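Local coordinates for protein tripeptidase (PDB 3RZA) that probably hydrolyses short peptides, most likely tripeptides, as a metal-dependent peptidase of the M20 type, at residues Ala206-Lys211 / Asp287-Thr292. Numbering follows the deposited sequence.
Sequences AKIIGK and DVFETT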
ATOM      1  N   ALA A 206       1.097  12.943   5.106  1.00 19.68           N
ATOM      2  CA  ALA A 206       0.344  12.790   6.332  1.00 19.83           C
ATOM      3  C   ALA A 206       0.415  11.319   6.821  1.00 20.44           C
ATOM      4  O   ALA A 206       0.156  10.389   6.039  1.00 18.64           O
ATOM      5  CB  ALA A 206      -1.096  13.228   6.120  1.00 19.62           C
ATOM      6  N   LYS A 207       0.863  11.121   8.061  1.00 18.52           N
ATOM      7  CA  LYS A 207       0.718   9.840   8.768  1.00 16.80           C
ATOM      8  C   LYS A 207      -0.479   9.956   9.693  1.00 17.43           C
ATOM      9  O   LYS A 207      -0.458  10.772  10.642  1.00 16.36           O
ATOM     10  CB  LYS A 207       1.972   9.522   9.553  1.00 20.84           C
ATOM     11  CG  LYS A 207       1.884   8.262  10.440  1.00 22.35           C
ATOM     12  CD  LYS A 207       3.240   7.894  10.905  1.00 23.91           C
ATOM     13  CE  LYS A 207       3.215   7.009  12.117  1.00 27.03           C
ATOM     14  NZ  LYS A 207       4.605   6.852  12.630  1.00 30.73           N
ATOM     15  N   ILE A 208      -1.521   9.158   9.415  1.00 16.62           N
ATOM     16  CA  ILE A 208      -2.755   9.165  10.187  1.00 19.18           C
ATOM     17  C   ILE A 208      -2.715   7.937  11.100  1.00 19.53           C
ATOM     18  O   ILE A 208      -2.592   6.811  10.612  1.00 18.45           O
ATOM     19  CB  ILE A 208      -4.026   9.106   9.280  1.00 19.75           C
ATOM     20  CG1 ILE A 208      -4.046  10.242   8.224  1.00 20.43           C
ATOM     21  CG2 ILE A 208      -5.285   9.157  10.132  1.00 20.00           C
ATOM     22  CD1 ILE A 208      -4.013  11.639   8.803  1.00 22.08           C
ATOM     23  N   ILE A 209      -2.783   8.159  12.410  1.00 19.14           N
ATOM     24  CA  ILE A 209      -2.809   7.076  13.404  1.00 20.66           C
ATOM     25  C   ILE A 209      -4.205   6.944  14.025  1.00 21.53           C
ATOM     26  O   ILE A 209      -4.809   7.952  14.435  1.00 20.72           O
ATOM     27  CB  ILE A 209      -1.793   7.339  14.542  1.00 20.49           C
ATOM     28  CG1 ILE A 209      -0.360   7.418  13.997  1.00 26.04           C
ATOM     29  CG2 ILE A 209      -1.902   6.262  15.646  1.00 23.83           C
ATOM     30  CD1 ILE A 209       0.126   6.151  13.359  1.00 25.48           C
ATOM     31  N   GLY A 210      -4.692   5.707  14.120  1.00 21.34           N
ATOM     32  CA  GLY A 210      -5.904   5.382  14.862  1.00 20.16           C
ATOM     33  C   GLY A 210      -5.553   4.465  15.995  1.00 22.31           C
ATOM     34  O   GLY A 210      -4.486   4.612  16.596  1.00 25.30           O
ATOM     35  N   LYS A 211      -6.417   3.483  16.242  1.00 23.23           N
ATOM     36  CA  LYS A 211      -6.295   2.548  17.377  1.00 26.39           C
ATOM     37  C   LYS A 211      -6.759   1.166  16.901  1.00 22.95           C
ATOM     38  O   LYS A 211      -7.853   1.058  16.322  1.00 23.11           O
ATOM     39  CB  LYS A 211      -7.174   3.059  18.535  1.00 29.08           C
ATOM     40  CG  LYS A 211      -6.969   2.394  19.906  1.00 39.21           C
ATOM     41  CD  LYS A 211      -7.513   3.335  21.052  1.00 49.21           C
ATOM     42  CE  LYS A 211      -8.116   2.555  22.227  1.00 53.71           C
ATOM     43  NZ  LYS A 211      -7.220   1.456  22.699  1.00 56.01           N
ATOM     44  N   ASP A 287      -4.760  21.499   8.000  1.00 17.77           N
ATOM     45  CA  ASP A 287      -5.855  21.692   8.978  1.00 21.74           C
ATOM     46  C   ASP A 287      -6.951  20.637   8.890  1.00 22.73           C
ATOM     47  O   ASP A 287      -7.417  20.163   9.930  1.00 22.80           O
ATOM     48  CB  ASP A 287      -6.491  23.089   8.858  1.00 24.53           C
ATOM     49  CG  ASP A 287      -5.559  24.222   9.328  1.00 29.77           C
ATOM     50  OD1 ASP A 287      -4.570  23.960  10.041  1.00 37.17           O
ATOM     51  OD2 ASP A 287      -5.827  25.386   8.984  1.00 33.30           O
ATOM     52  N   VAL A 288      -7.320  20.239   7.667  1.00 20.63           N
ATOM     53  CA  VAL A 288      -8.359  19.221   7.483  1.00 18.60           C
ATOM     54  C   VAL A 288      -7.909  17.833   7.980  1.00 18.73           C
ATOM     55  O   VAL A 288      -8.667  17.158   8.681  1.00 18.07           O
ATOM     56  CB  VAL A 288      -8.892  19.179   6.018  1.00 17.05           C
ATOM     57  CG1 VAL A 288      -9.736  17.965   5.795  1.00 13.24           C
ATOM     58  CG2 VAL A 288      -9.727  20.453   5.739  1.00 16.41           C
ATOM     59  N   PHE A 289      -6.672  17.439   7.676  1.00 18.19           N
ATOM     60  CA  PHE A 289      -6.099  16.200   8.241  1.00 17.11           C
ATOM     61  C   PHE A 289      -6.075  16.191   9.776  1.00 16.93           C
ATOM     62  O   PHE A 289      -6.568  15.253  10.394  1.00 18.86           O
ATOM     63  CB  PHE A 289      -4.656  15.960   7.724  1.00 20.73           C
ATOM     64  CG  PHE A 289      -4.578  15.398   6.328  1.00 19.56           C
ATOM     65  CD1 PHE A 289      -5.301  14.260   5.968  1.00 21.30           C
ATOM     66  CD2 PHE A 289      -3.751  15.991   5.375  1.00 23.42           C
ATOM     67  CE1 PHE A 289      -5.220  13.724   4.691  1.00 23.08           C
ATOM     68  CE2 PHE A 289      -3.648  15.452   4.091  1.00 28.69           C
ATOM     69  CZ  PHE A 289      -4.403  14.307   3.748  1.00 22.11           C
ATOM     70  N   GLU A 290      -5.532  17.258  10.365  1.00 18.06           N
ATOM     71  CA  GLU A 290      -5.371  17.368  11.809  1.00 18.52           C
ATOM     72  C   GLU A 290      -6.709  17.393  12.560  1.00 20.97           C
ATOM     73  O   GLU A 290      -6.921  16.576  13.479  1.00 22.72           O
ATOM     74  CB  GLU A 290      -4.521  18.587  12.155  1.00 19.97           C
ATOM     75  CG  GLU A 290      -3.034  18.410  11.715  1.00 24.12           C
ATOM     76  CD  GLU A 290      -2.140  19.631  12.022  1.00 33.72           C
ATOM     77  OE1 GLU A 290      -2.685  20.742  12.216  1.00 36.21           O
ATOM     78  OE2 GLU A 290      -0.885  19.480  12.041  1.00 36.88           O
ATOM     79  N   THR A 291      -7.638  18.237  12.102  1.00 20.13           N
ATOM     80  CA  THR A 291      -8.945  18.372  12.749  1.00 21.14           C
ATOM     81  C   THR A 291      -9.836  17.145  12.538  1.00 19.67           C
ATOM     82  O   THR A 291     -10.548  16.770  13.456  1.00 19.21           O
ATOM     83  CB  THR A 291      -9.702  19.649  12.304  1.00 20.40           C
ATOM     84  OG1 THR A 291      -9.877  19.622  10.892  1.00 25.88           O
ATOM     85  CG2 THR A 291      -8.947  20.874  12.672  1.00 19.58           C
ATOM     86  N   THR A 292      -9.779  16.512  11.351  1.00 20.01           N
ATOM     87  CA  THR A 292     -10.543  15.279  11.096  1.00 20.94           C
ATOM     88  C   THR A 292     -10.063  14.099  11.952  1.00 21.69           C
ATOM     89  O   THR A 292     -10.891  13.356  12.521  1.00 21.18           O
ATOM     90  CB  THR A 292     -10.508  14.860   9.608  1.00 21.86           C
ATOM     91  OG1 THR A 292     -11.029  15.926   8.811  1.00 23.77           O
ATOM     92  CG2 THR A 292     -11.357  13.579   9.354  1.00 19.19           C
TER
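The methyl of A206 sits over one face of the F289 ring, its CB 3.9 Å from the ring centroid and 11° off the ring normal, a CH-pi contact. From the same strand, I208 brings the end of its longer branch to the ring, CD1 lying 4.1 Å from F289 CD1 on an oblique approach; the two side chains cross at about a right angle. F289 CB already faces the strand; with CG anti to the carbonyl carbon and beside the backbone N (chi1 -78°), the ring swings to the A206 end. No hydrogen bond links 206-211 to 287-292, and the join is wholly apolar and buried. V302 of strand 299-312, A231 of helix 224-234 and M235 also touch F289, while I208 packs on I227 and A300. Just past F289, T292 OG1 turns back to donate to V288 O (2.7 Å), which also accepts from T292 N on the opposite face of the carbonyl plane. Backbone bonds of A206 to L266 and of K207 to E301 hold the strand between its antiparallel neighbours. The arrangement is helix-on-sheet packing in an alpha/beta sandwich, consistent with the smaller lid domain of M20 peptidases, remote from the metal-bearing catalytic domain.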